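Local coordinates for protein UDP-N-acetylmuramate--L-alanine ligase (Thermotoga maritima, PDB 1J6U) that catalyses the ATP-dependent joining of L-alanine to UDP-N-acetylmuramate, releasing ADP and phosphate, a step of peptidoglycan biosynthesis in cell wall formation, at residues Ile286-Phe289 / Asp290-Tyr294; Ser428-Asn432 / Thr433-Phe437; Val81-Asn85 / Pro86-Arg90. All blocks are in the same frame, centred on the assembly; numbering follows the deposited sequence.

Contact 1 of 3, residues Ile286-Phe289 / Asp290-Tyr294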
loop_
_atom_site.group_PDB
_atom_site.type_symbol
_atom_site.label_atom_id
_atom_site.label_comp_id
_atom_site.label_asym_id
_atom_site.label_seq_id
_atom_site.Cartn_x
_atom_site.Cartn_y
_atom_site.Cartn_z
ATOM N N ILE A 286 -1.166 17.823 0.877
ATOM C CA ILE A 286 -1.138 19.238 1.104
ATOM C C ILE A 286 -2.235 19.899 0.244
ATOM O O ILE A 286 -2.980 20.744 0.711
ATOM C CB ILE A 286 0.233 19.767 0.697
ATOM C CG1 ILE A 286 1.199 19.565 1.842
ATOM C CG2 ILE A 286 0.172 21.257 0.315
ATOM C CD1 ILE A 286 2.649 19.691 1.369
ATOM N N ALA A 287 -2.324 19.492 -1.013
ATOM C CA ALA A 287 -3.288 20.057 -1.909
ATOM C C ALA A 287 -4.687 19.854 -1.403
ATOM O O ALA A 287 -5.506 20.771 -1.475
ATOM C CB ALA A 287 -3.136 19.475 -3.325
ATOM N N LEU A 288 -4.977 18.671 -0.884
ATOM C CA LEU A 288 -6.318 18.421 -0.402
ATOM C C LEU A 288 -6.663 19.316 0.795
ATOM O O LEU A 288 -7.637 20.052 0.766
ATOM C CB LEU A 288 -6.480 16.959 0.013
ATOM C CG LEU A 288 -7.804 16.631 0.708
ATOM C CD1 LEU A 288 -8.912 16.743 -0.318
ATOM C CD2 LEU A 288 -7.791 15.255 1.295
ATOM N N PHE A 289 -5.865 19.224 1.847
ATOM C CA PHE A 289 -6.082 19.980 3.060
ATOM C C PHE A 289 -6.043 21.503 2.937
ATOM O O PHE A 289 -6.813 22.212 3.611
ATOM C CB PHE A 289 -5.109 19.498 4.127
ATOM C CG PHE A 289 -5.526 18.209 4.739
ATOM C CD1 PHE A 289 -4.943 16.999 4.351
ATOM C CD2 PHE A 289 -6.569 18.192 5.632
ATOM C CE1 PHE A 289 -5.409 15.798 4.854
ATOM C CE2 PHE A 289 -7.047 16.989 6.150
ATOM C CZ PHE A 289 -6.468 15.783 5.762
ATOM N N ASP A 290 -5.146 21.991 2.090
ATOM C CA ASP A 290 -5.032 23.410 1.814
ATOM C C ASP A 290 -6.354 23.781 1.116
ATOM O O ASP A 290 -7.005 24.758 1.458
ATOM C CB ASP A 290 -3.847 23.659 0.881
ATOM C CG ASP A 290 -3.395 25.123 0.875
ATOM O OD1 ASP A 290 -3.432 25.755 1.935
ATOM O OD2 ASP A 290 -2.973 25.638 -0.171
ATOM N N SER A 291 -6.773 22.965 0.161
ATOM C CA SER A 291 -7.997 23.250 -0.546
ATOM C C SER A 291 -9.197 23.293 0.399
ATOM O O SER A 291 -10.194 23.973 0.123
ATOM C CB SER A 291 -8.200 22.218 -1.649
ATOM O OG SER A 291 -7.443 22.586 -2.796
ATOM N N LEU A 292 -9.097 22.581 1.520
ATOM C CA LEU A 292 -10.194 22.550 2.463
ATOM C C LEU A 292 -9.968 23.591 3.541
ATOM O O LEU A 292 -10.610 23.551 4.575
ATOM C CB LEU A 292 -10.315 21.168 3.109
ATOM C CG LEU A 292 -10.816 19.985 2.272
ATOM C CD1 LEU A 292 -10.707 18.677 3.065
ATOM C CD2 LEU A 292 -12.254 20.213 1.890
ATOM N N GLY A 293 -9.020 24.491 3.326
ATOM C CA GLY A 293 -8.764 25.526 4.310
ATOM C C GLY A 293 -8.178 25.187 5.663
ATOM O O GLY A 293 -8.346 25.943 6.646
ATOM N N TYR A 294 -7.477 24.070 5.735
ATOM C CA TYR A 294 -6.840 23.666 6.986
ATOM C C TYR A 294 -5.601 24.496 7.263
ATOM O O TYR A 294 -4.871 24.859 6.349
ATOM C CB TYR A 294 -6.391 22.197 6.925
ATOM C CG TYR A 294 -7.472 21.193 7.181
ATOM C CD1 TYR A 294 -8.483 20.964 6.249
ATOM C CD2 TYR A 294 -7.502 20.491 8.381
ATOM C CE1 TYR A 294 -9.515 20.058 6.518
ATOM C CE2 TYR A 294 -8.508 19.587 8.667
ATOM C CZ TYR A 294 -9.516 19.368 7.741
ATOM O OH TYR A 294 -10.505 18.455 8.060
#

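Contact 2 of 3, residues Ser428-Asn432 / Thr433-Phe437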
loop_
_atom_site.group_PDB
_atom_site.type_symbol
_atom_site.label_atom_id
_atom_site.label_comp_id
_atom_site.label_asym_id
_atom_site.label_seq_id
_atom_site.Cartn_x
_atom_site.Cartn_y
_atom_site.Cartn_z
ATOM N N SER A 428 25.688 -12.748 3.186
ATOM C CA SER A 428 26.877 -12.431 3.961
ATOM C C SER A 428 26.568 -11.141 4.730
ATOM O O SER A 428 26.346 -10.098 4.115
ATOM C CB SER A 428 28.035 -12.179 3.008
ATOM O OG SER A 428 29.210 -11.835 3.708
ATOM N N VAL A 429 26.524 -11.195 6.055
ATOM C CA VAL A 429 26.255 -9.984 6.802
ATOM C C VAL A 429 27.489 -9.122 6.926
ATOM O O VAL A 429 28.420 -9.475 7.597
ATOM C CB VAL A 429 25.751 -10.273 8.185
ATOM C CG1 VAL A 429 25.554 -8.959 8.942
ATOM C CG2 VAL A 429 24.432 -11.003 8.101
ATOM N N SER A 430 27.489 -7.974 6.273
ATOM C CA SER A 430 28.614 -7.053 6.353
ATOM C C SER A 430 28.186 -5.685 6.929
ATOM O O SER A 430 27.038 -5.280 6.783
ATOM C CB SER A 430 29.200 -6.863 4.959
ATOM O OG SER A 430 28.158 -6.634 4.023
ATOM N N GLU A 431 29.110 -4.992 7.587
ATOM C CA GLU A 431 28.863 -3.660 8.140
ATOM C C GLU A 431 28.577 -2.703 7.002
ATOM O O GLU A 431 28.925 -2.979 5.846
ATOM C CB GLU A 431 30.106 -3.063 8.744
ATOM C CG GLU A 431 30.774 -3.786 9.807
ATOM C CD GLU A 431 32.011 -3.009 10.254
ATOM O OE1 GLU A 431 32.824 -2.541 9.368
ATOM O OE2 GLU A 431 32.136 -2.874 11.500
ATOM N N ASN A 432 28.028 -1.543 7.365
ATOM C CA ASN A 432 27.725 -0.471 6.412
ATOM C C ASN A 432 27.012 -0.990 5.208
ATOM O O ASN A 432 27.398 -0.701 4.070
ATOM C CB ASN A 432 29.013 0.211 5.978
ATOM C CG ASN A 432 29.770 0.744 7.156
ATOM O OD1 ASN A 432 29.165 1.267 8.098
ATOM N ND2 ASN A 432 31.088 0.602 7.137
ATOM N N THR A 433 25.960 -1.753 5.462
ATOM C CA THR A 433 25.241 -2.347 4.368
ATOM C C THR A 433 23.773 -2.298 4.604
ATOM O O THR A 433 23.281 -2.449 5.736
ATOM C CB THR A 433 25.657 -3.838 4.155
ATOM O OG1 THR A 433 27.042 -3.892 3.815
ATOM C CG2 THR A 433 24.879 -4.460 3.011
ATOM N N VAL A 434 23.076 -2.056 3.510
ATOM C CA VAL A 434 21.645 -2.006 3.548
ATOM C C VAL A 434 21.161 -3.201 2.776
ATOM O O VAL A 434 21.498 -3.366 1.606
ATOM C CB VAL A 434 21.105 -0.751 2.857
ATOM C CG1 VAL A 434 19.579 -0.914 2.642
ATOM C CG2 VAL A 434 21.433 0.497 3.712
ATOM N N PHE A 435 20.380 -4.040 3.436
ATOM C CA PHE A 435 19.823 -5.198 2.759
ATOM C C PHE A 435 18.363 -4.882 2.455
ATOM O O PHE A 435 17.524 -4.731 3.363
ATOM C CB PHE A 435 19.904 -6.448 3.640
ATOM C CG PHE A 435 21.276 -6.798 4.027
ATOM C CD1 PHE A 435 21.799 -6.343 5.215
ATOM C CD2 PHE A 435 22.070 -7.568 3.187
ATOM C CE1 PHE A 435 23.123 -6.651 5.582
ATOM C CE2 PHE A 435 23.378 -7.876 3.537
ATOM C CZ PHE A 435 23.910 -7.417 4.741
ATOM N N LEU A 436 18.074 -4.757 1.171
ATOM C CA LEU A 436 16.716 -4.486 0.744
ATOM C C LEU A 436 16.056 -5.777 0.272
ATOM O O LEU A 436 16.441 -6.325 -0.772
ATOM C CB LEU A 436 16.705 -3.536 -0.442
ATOM C CG LEU A 436 17.408 -2.210 -0.341
ATOM C CD1 LEU A 436 17.493 -1.581 -1.753
ATOM C CD2 LEU A 436 16.660 -1.346 0.645
ATOM N N PHE A 437 15.073 -6.252 1.029
ATOM C CA PHE A 437 14.323 -7.427 0.640
ATOM C C PHE A 437 13.105 -6.920 -0.164
ATOM O O PHE A 437 12.106 -6.453 0.389
ATOM C CB PHE A 437 13.869 -8.184 1.866
ATOM C CG PHE A 437 14.933 -8.992 2.472
ATOM C CD1 PHE A 437 15.876 -8.404 3.304
ATOM C CD2 PHE A 437 15.002 -10.363 2.225
ATOM C CE1 PHE A 437 16.865 -9.173 3.893
ATOM C CE2 PHE A 437 15.994 -11.134 2.809
ATOM C CZ PHE A 437 16.923 -10.541 3.646
#

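Contact 3 of 3, residues Val81-Asn85 / Pro86-Arg90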
loop_
_atom_site.group_PDB
_atom_site.type_symbol
_atom_site.label_atom_id
_atom_site.label_comp_id
_atom_site.label_asym_id
_atom_site.label_seq_id
_atom_site.Cartn_x
_atom_site.Cartn_y
_atom_site.Cartn_z
ATOM N N VAL A 81 -12.229 -15.104 -4.705
ATOM C CA VAL A 81 -12.928 -16.311 -4.293
ATOM C C VAL A 81 -13.690 -16.905 -5.462
ATOM O O VAL A 81 -14.585 -16.285 -6.002
ATOM C CB VAL A 81 -13.868 -16.001 -3.130
ATOM C CG1 VAL A 81 -14.756 -17.193 -2.836
ATOM C CG2 VAL A 81 -13.024 -15.657 -1.906
ATOM N N ARG A 82 -13.335 -18.109 -5.866
ATOM C CA ARG A 82 -14.005 -18.691 -7.023
ATOM C C ARG A 82 -15.282 -19.405 -6.613
ATOM O O ARG A 82 -15.441 -19.761 -5.422
ATOM C CB ARG A 82 -13.035 -19.611 -7.794
ATOM C CG ARG A 82 -11.904 -20.194 -6.938
ATOM C CD ARG A 82 -10.709 -20.686 -7.763
ATOM N NE ARG A 82 -11.047 -21.722 -8.744
ATOM C CZ ARG A 82 -11.505 -21.477 -9.970
ATOM N NH1 ARG A 82 -11.684 -20.229 -10.378
ATOM N NH2 ARG A 82 -11.777 -22.474 -10.795
ATOM N N ASP A 83 -16.193 -19.574 -7.585
ATOM C CA ASP A 83 -17.491 -20.218 -7.347
ATOM C C ASP A 83 -17.423 -21.651 -6.890
ATOM O O ASP A 83 -18.407 -22.174 -6.382
ATOM C CB ASP A 83 -18.391 -20.159 -8.575
ATOM C CG ASP A 83 -19.000 -18.774 -8.797
ATOM O OD1 ASP A 83 -19.434 -18.133 -7.800
ATOM O OD2 ASP A 83 -19.052 -18.344 -9.978
ATOM N N ASP A 84 -16.280 -22.300 -7.075
ATOM C CA ASP A 84 -16.143 -23.661 -6.604
ATOM C C ASP A 84 -15.513 -23.673 -5.206
ATOM O O ASP A 84 -15.138 -24.724 -4.662
ATOM C CB ASP A 84 -15.342 -24.507 -7.606
ATOM C CG ASP A 84 -13.978 -23.934 -7.917
ATOM O OD1 ASP A 84 -13.385 -24.378 -8.923
ATOM O OD2 ASP A 84 -13.492 -23.063 -7.164
ATOM N N ASN A 85 -15.398 -22.497 -4.598
ATOM C CA ASN A 85 -14.857 -22.478 -3.258
ATOM C C ASN A 85 -15.883 -23.242 -2.402
ATOM O O ASN A 85 -17.059 -22.929 -2.400
ATOM C CB ASN A 85 -14.690 -21.034 -2.774
ATOM C CG ASN A 85 -14.108 -20.949 -1.366
ATOM O OD1 ASN A 85 -14.675 -21.472 -0.412
ATOM N ND2 ASN A 85 -12.975 -20.277 -1.235
ATOM N N PRO A 86 -15.446 -24.278 -1.685
ATOM C CA PRO A 86 -16.434 -24.995 -0.878
ATOM C C PRO A 86 -17.298 -24.126 0.037
ATOM O O PRO A 86 -18.459 -24.441 0.267
ATOM C CB PRO A 86 -15.584 -26.022 -0.096
ATOM C CG PRO A 86 -14.208 -25.449 -0.107
ATOM C CD PRO A 86 -14.101 -24.844 -1.505
ATOM N N GLU A 87 -16.745 -23.032 0.555
ATOM C CA GLU A 87 -17.492 -22.174 1.455
ATOM C C GLU A 87 -18.565 -21.441 0.705
ATOM O O GLU A 87 -19.662 -21.214 1.206
ATOM C CB GLU A 87 -16.555 -21.187 2.148
ATOM C CG GLU A 87 -15.681 -21.893 3.200
ATOM C CD GLU A 87 -14.534 -21.036 3.744
ATOM O OE1 GLU A 87 -14.762 -19.831 3.982
ATOM O OE2 GLU A 87 -13.418 -21.572 3.960
ATOM N N ILE A 88 -18.256 -21.067 -0.511
ATOM C CA ILE A 88 -19.247 -20.364 -1.267
ATOM C C ILE A 88 -20.321 -21.355 -1.691
ATOM O O ILE A 88 -21.509 -21.007 -1.727
ATOM C CB ILE A 88 -18.601 -19.628 -2.482
ATOM C CG1 ILE A 88 -17.704 -18.508 -1.955
ATOM C CG2 ILE A 88 -19.691 -19.014 -3.407
ATOM C CD1 ILE A 88 -18.431 -17.586 -0.945
ATOM N N VAL A 89 -19.925 -22.594 -1.991
ATOM C CA VAL A 89 -20.919 -23.581 -2.398
ATOM C C VAL A 89 -21.876 -23.852 -1.236
ATOM O O VAL A 89 -23.104 -23.835 -1.433
ATOM C CB VAL A 89 -20.285 -24.900 -2.929
ATOM C CG1 VAL A 89 -21.364 -25.938 -3.150
ATOM C CG2 VAL A 89 -19.639 -24.642 -4.253
ATOM N N ARG A 90 -21.332 -24.064 -0.034
ATOM C CA ARG A 90 -22.187 -24.297 1.116
ATOM C C ARG A 90 -23.111 -23.095 1.285
ATOM O O ARG A 90 -24.340 -23.238 1.329
ATOM C CB ARG A 90 -21.376 -24.507 2.384
ATOM C CG ARG A 90 -22.229 -24.438 3.648
ATOM C CD ARG A 90 -23.021 -25.735 3.933
ATOM N NE ARG A 90 -22.355 -26.473 4.981
ATOM C CZ ARG A 90 -22.825 -26.638 6.208
ATOM N NH1 ARG A 90 -23.993 -26.129 6.546
ATOM N NH2 ARG A 90 -22.096 -27.285 7.109
#

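Contact 1 of 3, residues Ile286-Phe289 / Asp290-Tyr294
A Schellman motif, with F289 and Y294 as the aromatic pair that straddles it, ends helix 276-291. Y294 N returns to F289 O over 2.9 Å in a nearly straight bond (N-H...O 165°), and G293 N reaches D290 O at 2.8 Å. G293 is the C-prime residue; its positive phi, readily adopted by glycine, turns the chain back. The same F289 O also takes a weak bond from L292 N. The reversal brings the rings together edge to face, planes at 89° and centroids 4.7 Å apart. F289 CD2 leads, standing over the middle of the Y294 ring, 3.4 Å from Y294 CD1. Y294 CG lies anti to the carbonyl carbon (chi1 -81°), which turns the ring face back to F289. One turn earlier D290 N bonds to I286 O at 2.9 Å, while S291 offers A287 O both its backbone N and, weakly, its OG. The F289 ring packs on V135 and L136 of helix 125-138; Y294 OH bonds to K141 NZ, and the D290 carboxylate turns away to K261, Y243 and Y266. Such a 6→1 bond around a 5→2 bond, closed by a glycine in the left-handed helical conformation, is the Schellman ending of an alpha-helix.

Contact 2 of 3, residues Ser428-Asn432 / Thr433-Phe437
This is a local turn contact at the start of strand 433-438, in the C-terminal domain, where the hydroxyl of T433 gathers the loop that leads in. T433 OG1 donates to E431 O at 2.9 Å, approaching from well above the carbonyl plane, 55° out of it. S430 OG stands 3.0 Å from the same T433 OG1, with K352 NZ also close to the serine oxygen. T433 holds OG1 anti to its carbonyl carbon (chi1 -62°), which turns the hydroxyl back over the loop and lays CG2 over one face of the F435 ring, 3.6 Å above its plane and off toward the rim. The edge of that ring meets loop backbone: F435 CZ is 3.7 Å from S428 O and 3.9 Å from S430 N. With a valine in place of T433, E431 O would probably lose its hydroxyl donor and S430 OG a neighbour, leaving the turn less firmly held. N432 OD1 bonds to N323 ND2, joining the turn to the neighbouring hairpin. The strand runs between 324-329 and 352-357; F435 meets F450 of helix 443-457 edge to face, and V429 packs on that same helix.

Contact 3 of 3, residues Val81-Asn85 / Pro86-Arg90
N85 and E87 meet at an N-cap: the asparagine stands right before helix 86-93 and closes its first turn. From N85 CA the side chain leaves with CG opposite the backbone N (chi1 -179°), which carries the amide forward to the helix end. Its CB lies 4.0 Å from I88 CG1, an apolar brush on the helix side. CG comes next, passing beside P86 N. At the tip OD1 accepts from E87 N at 2.8 Å; the donor sits in the carbonyl plane, with N-H...O at 145°, so one of the amide hydrogens that a helix start leaves without a backbone acceptor is satisfied. E87 CB also lies close to this oxygen. The backbone carbonyl of N85 serves the same turn: N85 O takes V89 N almost head-on at 2.9 Å (N-H...O 159°) and I88 N weakly. P86 is the first helical residue, and its ring nitrogen has no hydrogen to offer. Ahead of the cap, R82 to N85 form a type I beta turn, whose exposed flank carries a salt bridge from R82 NH2 to D84 OD1 at 3.1 Å. D83 OD1 turns to R92. The carboxylate of E87 faces away from the cap, toward S42, H16, N68, S65 and H64. I88 also packs on V18 and V75, fastening the helix against the N-terminal parallel sheet. V89 CG2 rests 3.5 Å from D83 O. On the inner side V81 CG1 and I88 CG1 come to 3.3 Å, tighter than usual for two carbons.

The three contacts do not touch, and contacts 2 and 3 belong to different domains of the Mur ligase. Contact 3 begins a helix in the N-terminal domain, contact 1 ends helix 276-291, and contact 2 leads into a strand in the C-terminal domain. Their centres form a wide triangle: about 40 Å between contacts 1 and 2, 45 Å between 1 and 3, and 44 Å between 2 and 3. Even the nearest atoms of contacts 1 and 2 are about 25 Å apart. Contacts 1 and 3 lie on opposite sides of the chain's centre. All three lie away from the predicted ATP-binding residues G121 to T127.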